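Local coordinates for protein carbohydrate kinase, FGGY (Novosphingobium aromaticivorans, PDB 3H6E) that probably phosphorylates a sugar or related polyol, as a kinase of the FGGY family with an actin-like ATPase fold, at residues S21-R32 / N423-R431. Numbering follows the deposited sequence.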
ATOM      1  N   SER A  21      18.225  -4.146  -4.062  1.00 41.59           N
ATOM      2  CA  SER A  21      18.606  -3.184  -5.088  1.00 43.57           C
ATOM      3  C   SER A  21      19.791  -2.306  -4.697  1.00 45.50           C
ATOM      4  O   SER A  21      19.907  -1.869  -3.552  1.00 43.59           O
ATOM      5  CB  SER A  21      17.406  -2.309  -5.447  1.00 44.99           C
ATOM      6  OG  SER A  21      16.799  -1.759  -4.291  1.00 45.55           O
ATOM      7  N   LEU A  22      20.661  -2.043  -5.668  1.00 48.07           N
ATOM      8  CA  LEU A  22      21.849  -1.224  -5.452  1.00 46.03           C
ATOM      9  C   LEU A  22      21.752   0.080  -6.231  1.00 46.00           C
ATOM     10  O   LEU A  22      21.594   0.068  -7.450  1.00 47.71           O
ATOM     11  CB  LEU A  22      23.098  -1.987  -5.884  1.00 49.68           C
ATOM     12  CG  LEU A  22      24.431  -1.256  -5.732  1.00 50.43           C
ATOM     13  CD1 LEU A  22      24.876  -1.229  -4.274  1.00 48.20           C
ATOM     14  CD2 LEU A  22      25.485  -1.912  -6.606  1.00 51.30           C
ATOM     15  N   TRP A  23      21.859   1.203  -5.527  1.00 46.14           N
ATOM     16  CA  TRP A  23      21.685   2.514  -6.145  1.00 47.48           C
ATOM     17  C   TRP A  23      22.909   3.406  -5.956  1.00 47.53           C
ATOM     18  O   TRP A  23      23.746   3.153  -5.089  1.00 47.59           O
ATOM     19  CB  TRP A  23      20.452   3.213  -5.562  1.00 45.57           C
ATOM     20  CG  TRP A  23      19.184   2.428  -5.719  1.00 45.88           C
ATOM     21  CD1 TRP A  23      18.869   1.245  -5.114  1.00 41.91           C
ATOM     22  CD2 TRP A  23      18.054   2.779  -6.528  1.00 45.17           C
ATOM     23  NE1 TRP A  23      17.619   0.834  -5.504  1.00 42.55           N
ATOM     24  CE2 TRP A  23      17.095   1.758  -6.369  1.00 43.24           C
ATOM     25  CE3 TRP A  23      17.761   3.854  -7.373  1.00 44.14           C
ATOM     26  CZ2 TRP A  23      15.865   1.782  -7.021  1.00 43.16           C
ATOM     27  CZ3 TRP A  23      16.539   3.875  -8.021  1.00 43.54           C
ATOM     28  CH2 TRP A  23      15.606   2.844  -7.842  1.00 42.31           C
ATOM     29  N   ASP A  24      23.007   4.451  -6.771  1.00 48.97           N
ATOM     30  CA  ASP A  24      24.077   5.433  -6.620  1.00 50.72           C
ATOM     31  C   ASP A  24      23.555   6.721  -5.986  1.00 49.26           C
ATOM     32  O   ASP A  24      22.346   6.936  -5.895  1.00 48.26           O
ATOM     33  CB  ASP A  24      24.773   5.715  -7.959  1.00 48.84           C
ATOM     34  CG  ASP A  24      23.841   6.319  -8.996  1.00 51.51           C
ATOM     35  OD1 ASP A  24      22.918   7.070  -8.615  1.00 50.91           O
ATOM     36  OD2 ASP A  24      24.043   6.049 -10.200  1.00 54.08           O
ATOM     37  N   LEU A  25      24.475   7.577  -5.562  1.00 48.82           N
ATOM     38  CA  LEU A  25      24.133   8.779  -4.810  1.00 49.46           C
ATOM     39  C   LEU A  25      23.302   9.769  -5.620  1.00 50.64           C
ATOM     40  O   LEU A  25      22.860  10.791  -5.095  1.00 49.63           O
ATOM     41  CB  LEU A  25      25.408   9.453  -4.305  1.00 53.58           C
ATOM     42  CG  LEU A  25      26.472   8.474  -3.801  1.00 55.51           C
ATOM     43  CD1 LEU A  25      27.865   9.082  -3.898  1.00 56.68           C
ATOM     44  CD2 LEU A  25      26.165   8.009  -2.380  1.00 53.16           C
ATOM     45  N   ASP A  26      23.091   9.464  -6.896  1.00 50.99           N
ATOM     46  CA  ASP A  26      22.246  10.296  -7.748  1.00 51.11           C
ATOM     47  C   ASP A  26      20.861   9.683  -7.928  1.00 48.52           C
ATOM     48  O   ASP A  26      20.029  10.203  -8.674  1.00 46.35           O
ATOM     49  CB  ASP A  26      22.910  10.539  -9.105  1.00 52.92           C
ATOM     50  CG  ASP A  26      23.953  11.646  -9.052  1.00 57.86           C
ATOM     51  OD1 ASP A  26      23.949  12.420  -8.068  1.00 55.54           O
ATOM     52  OD2 ASP A  26      24.770  11.745  -9.995  1.00 57.89           O
ATOM     53  N   GLY A  27      20.621   8.574  -7.238  1.00 48.65           N
ATOM     54  CA  GLY A  27      19.322   7.932  -7.254  1.00 47.78           C
ATOM     55  C   GLY A  27      19.018   7.198  -8.546  1.00 48.38           C
ATOM     56  O   GLY A  27      17.897   7.252  -9.052  1.00 49.43           O
ATOM     57  N   ARG A  28      20.020   6.514  -9.083  1.00 49.09           N
ATOM     58  CA  ARG A  28      19.823   5.661 -10.248  1.00 50.78           C
ATOM     59  C   ARG A  28      20.193   4.233  -9.884  1.00 48.69           C
ATOM     60  O   ARG A  28      21.192   3.995  -9.208  1.00 48.65           O
ATOM     61  CB  ARG A  28      20.659   6.143 -11.434  1.00 52.82           C
ATOM     62  CG  ARG A  28      20.446   5.342 -12.720  1.00 55.73           C
ATOM     63  CD  ARG A  28      19.113   5.675 -13.398  1.00 54.33           C
ATOM     64  NE  ARG A  28      19.068   5.175 -14.773  1.00 58.32           N
ATOM     65  CZ  ARG A  28      18.030   5.309 -15.595  1.00 56.41           C
ATOM     66  NH1 ARG A  28      16.932   5.934 -15.186  1.00 54.71           N
ATOM     67  NH2 ARG A  28      18.087   4.815 -16.827  1.00 51.57           N
HETATM   68  N   MSE A  29      19.383   3.287 -10.342  1.00 47.28           N
HETATM   69  CA  MSE A  29      19.537   1.891  -9.959  1.00 49.45           C
HETATM   70  C   MSE A  29      20.660   1.214 -10.731  1.00 52.34           C
HETATM   71  O   MSE A  29      20.648   1.182 -11.961  1.00 52.69           O
HETATM   72  CB  MSE A  29      18.230   1.144 -10.198  1.00 50.16           C
HETATM   73  CG  MSE A  29      18.149  -0.204  -9.522  1.00 48.12           C
HETATM   74 SE   MSE A  29      16.447  -1.052  -9.927  1.00 66.74          SE
HETATM   75  CE  MSE A  29      16.131  -1.913  -8.220  1.00 47.05           C
ATOM     76  N   LEU A  30      21.621   0.659 -10.000  1.00 52.02           N
ATOM     77  CA  LEU A  30      22.775   0.011 -10.611  1.00 51.68           C
ATOM     78  C   LEU A  30      22.539  -1.480 -10.819  1.00 51.87           C
ATOM     79  O   LEU A  30      23.103  -2.084 -11.732  1.00 51.70           O
ATOM     80  CB  LEU A  30      24.016   0.220  -9.746  1.00 49.45           C
ATOM     81  CG  LEU A  30      24.264   1.661  -9.298  1.00 52.74           C
ATOM     82  CD1 LEU A  30      25.478   1.746  -8.377  1.00 52.34           C
ATOM     83  CD2 LEU A  30      24.424   2.578 -10.500  1.00 49.42           C
ATOM     84  N   ASP A  31      21.709  -2.068  -9.966  1.00 49.36           N
ATOM     85  CA  ASP A  31      21.446  -3.500 -10.029  1.00 48.28           C
ATOM     86  C   ASP A  31      20.216  -3.866  -9.206  1.00 48.83           C
ATOM     87  O   ASP A  31      19.831  -3.145  -8.283  1.00 46.72           O
ATOM     88  CB  ASP A  31      22.661  -4.287  -9.528  1.00 49.36           C
ATOM     89  CG  ASP A  31      22.604  -5.753  -9.911  1.00 49.92           C
ATOM     90  OD1 ASP A  31      22.324  -6.042 -11.091  1.00 54.52           O
ATOM     91  OD2 ASP A  31      22.847  -6.614  -9.038  1.00 47.25           O
ATOM     92  N   ARG A  32      19.604  -4.993  -9.548  1.00 48.15           N
ATOM     93  CA  ARG A  32      18.431  -5.475  -8.837  1.00 45.81           C
ATOM     94  C   ARG A  32      18.397  -6.997  -8.851  1.00 48.55           C
ATOM     95  O   ARG A  32      18.653  -7.626  -9.877  1.00 50.07           O
ATOM     96  CB  ARG A  32      17.158  -4.906  -9.464  1.00 47.80           C
ATOM     97  CG  ARG A  32      15.859  -5.450  -8.884  1.00 47.16           C
ATOM     98  CD  ARG A  32      14.692  -4.541  -9.243  1.00 45.78           C
ATOM     99  NE  ARG A  32      13.429  -5.262  -9.340  1.00 48.42           N
ATOM    100  CZ  ARG A  32      12.938  -5.734 -10.481  1.00 50.76           C
ATOM    101  NH1 ARG A  32      13.607  -5.558 -11.613  1.00 52.49           N
ATOM    102  NH2 ARG A  32      11.780  -6.382 -10.495  1.00 51.17           N
ATOM    103  N   ASN A 423       9.445   3.852 -12.650  1.00 37.08           N
ATOM    104  CA  ASN A 423      10.310   3.943 -11.483  1.00 37.01           C
ATOM    105  C   ASN A 423      10.258   2.635 -10.719  1.00 39.48           C
ATOM    106  O   ASN A 423       9.174   2.143 -10.407  1.00 41.01           O
ATOM    107  CB  ASN A 423       9.870   5.088 -10.574  1.00 37.59           C
ATOM    108  CG  ASN A 423      10.340   6.432 -11.067  1.00 37.57           C
ATOM    109  OD1 ASN A 423      11.537   6.652 -11.230  1.00 39.61           O
ATOM    110  ND2 ASN A 423       9.403   7.343 -11.304  1.00 35.52           N
ATOM    111  N   ASP A 424      11.417   2.058 -10.424  1.00 40.89           N
ATOM    112  CA  ASP A 424      11.436   0.816  -9.668  1.00 40.86           C
ATOM    113  C   ASP A 424      10.699   1.011  -8.352  1.00 41.00           C
ATOM    114  O   ASP A 424      10.832   2.047  -7.699  1.00 40.53           O
ATOM    115  CB  ASP A 424      12.859   0.330  -9.407  1.00 41.62           C
ATOM    116  CG  ASP A 424      12.888  -0.996  -8.663  1.00 45.40           C
ATOM    117  OD1 ASP A 424      12.676  -2.048  -9.309  1.00 44.93           O
ATOM    118  OD2 ASP A 424      13.123  -0.981  -7.433  1.00 42.94           O
ATOM    119  N   VAL A 425       9.925   0.006  -7.969  1.00 41.21           N
ATOM    120  CA  VAL A 425       9.067   0.094  -6.796  1.00 42.10           C
ATOM    121  C   VAL A 425       9.826   0.505  -5.529  1.00 43.05           C
ATOM    122  O   VAL A 425       9.228   1.024  -4.583  1.00 44.62           O
ATOM    123  CB  VAL A 425       8.330  -1.242  -6.555  1.00 42.06           C
ATOM    124  CG1 VAL A 425       9.237  -2.233  -5.838  1.00 40.98           C
ATOM    125  CG2 VAL A 425       7.052  -1.012  -5.770  1.00 46.15           C
ATOM    126  N   SER A 426      11.140   0.292  -5.520  1.00 42.57           N
ATOM    127  CA  SER A 426      11.949   0.511  -4.318  1.00 41.91           C
ATOM    128  C   SER A 426      12.589   1.902  -4.212  1.00 39.35           C
ATOM    129  O   SER A 426      13.270   2.200  -3.227  1.00 37.25           O
ATOM    130  CB  SER A 426      13.040  -0.565  -4.200  1.00 41.91           C
ATOM    131  OG  SER A 426      12.488  -1.856  -3.990  1.00 41.29           O
ATOM    132  N   PHE A 427      12.375   2.753  -5.210  1.00 39.09           N
ATOM    133  CA  PHE A 427      13.033   4.058  -5.220  1.00 36.96           C
ATOM    134  C   PHE A 427      12.747   4.880  -3.968  1.00 36.98           C
ATOM    135  O   PHE A 427      13.663   5.446  -3.368  1.00 34.52           O
ATOM    136  CB  PHE A 427      12.660   4.877  -6.457  1.00 36.41           C
ATOM    137  CG  PHE A 427      13.055   6.326  -6.351  1.00 35.12           C
ATOM    138  CD1 PHE A 427      14.391   6.695  -6.373  1.00 34.91           C
ATOM    139  CD2 PHE A 427      12.095   7.314  -6.204  1.00 33.71           C
ATOM    140  CE1 PHE A 427      14.762   8.019  -6.262  1.00 33.95           C
ATOM    141  CE2 PHE A 427      12.460   8.643  -6.095  1.00 34.25           C
ATOM    142  CZ  PHE A 427      13.797   8.996  -6.125  1.00 33.36           C
ATOM    143  N   GLY A 428      11.475   4.948  -3.588  1.00 35.35           N
ATOM    144  CA  GLY A 428      11.039   5.794  -2.492  1.00 31.43           C
ATOM    145  C   GLY A 428      12.006   5.895  -1.331  1.00 30.78           C
ATOM    146  O   GLY A 428      12.282   6.987  -0.841  1.00 32.31           O
ATOM    147  N   ALA A 429      12.521   4.755  -0.889  1.00 31.27           N
ATOM    148  CA  ALA A 429      13.391   4.700   0.283  1.00 31.61           C
ATOM    149  C   ALA A 429      14.613   5.619   0.189  1.00 33.60           C
ATOM    150  O   ALA A 429      15.067   6.155   1.194  1.00 33.84           O
ATOM    151  CB  ALA A 429      13.820   3.269   0.552  1.00 32.00           C
ATOM    152  N   LEU A 430      15.152   5.790  -1.013  1.00 33.14           N
ATOM    153  CA  LEU A 430      16.285   6.690  -1.209  1.00 32.14           C
ATOM    154  C   LEU A 430      16.007   8.072  -0.630  1.00 33.78           C
ATOM    155  O   LEU A 430      16.892   8.707  -0.052  1.00 34.85           O
ATOM    156  CB  LEU A 430      16.619   6.815  -2.695  1.00 33.88           C
ATOM    157  CG  LEU A 430      17.624   5.822  -3.282  1.00 35.62           C
ATOM    158  CD1 LEU A 430      17.265   4.386  -2.944  1.00 34.98           C
ATOM    159  CD2 LEU A 430      17.727   6.016  -4.786  1.00 39.37           C
ATOM    160  N   ARG A 431      14.770   8.532  -0.782  1.00 33.01           N
ATOM    161  CA  ARG A 431      14.379   9.858  -0.319  1.00 31.89           C
ATOM    162  C   ARG A 431      14.414   9.963   1.204  1.00 33.49           C
ATOM    163  O   ARG A 431      14.227  11.040   1.771  1.00 34.81           O
ATOM    164  CB  ARG A 431      12.995  10.220  -0.855  1.00 31.67           C
ATOM    165  CG  ARG A 431      12.915  10.226  -2.374  1.00 32.48           C
ATOM    166  CD  ARG A 431      11.944  11.283  -2.864  1.00 31.15           C
ATOM    167  NE  ARG A 431      12.133  12.543  -2.153  1.00 30.36           N
ATOM    168  CZ  ARG A 431      11.358  12.957  -1.155  1.00 33.28           C
ATOM    169  NH1 ARG A 431      10.335  12.213  -0.755  1.00 31.94           N
ATOM    170  NH2 ARG A 431      11.601  14.115  -0.556  1.00 34.13           N
TER
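Asp424 meets three side chains of the 21-32 hairpin. Its CB points at the hairpin, and with CG anti to the backbone N (chi1 -178°) the carboxylate lies among these side chains. OD1 sits over one face of the Arg32 guanidinium, 3.3 Å from NE; no N-H points at it, so this salt bridge rests on charge alone. OD2 lies near the methyl CE of selenomethionine Met29 and, in the ring plane, 3.9 Å from CZ2 at the edge of Trp23. The same oxygen accepts the N-H of Ser426 from above the carboxylate plane (3.0 Å from N to OD2), an Asx turn at the start of the type I turn Asp424-Phe427. Ser426 then sets CB against Ser21 OG, which in turn accepts a nearly straight bond from Trp23 NE1 (3.0 Å, 162°) exactly in the indole plane.

The type I turn Asp24-Gly27 joins strands 17-23 and 29-36, the latter outermost in the first sheet of this actin-like ATPase fold; residues 423-431 return to that sheet late in the chain, Val425, Ala429 and Leu430 also touching strand 9-13.

Phe427 packs CB at 3.8 Å from Trp23 CH2, its ring oblique to the indole at 46°. The indole lies between Met29 CB on one face and Leu430 CD1 on the other, both offset toward its rim; CD1 makes a CH-pi contact, 4.0 Å from the five-membered ring centroid. Leu430 CD2 touches both Trp23 CE3 and Gly27 CA, 3.5 Å from the latter.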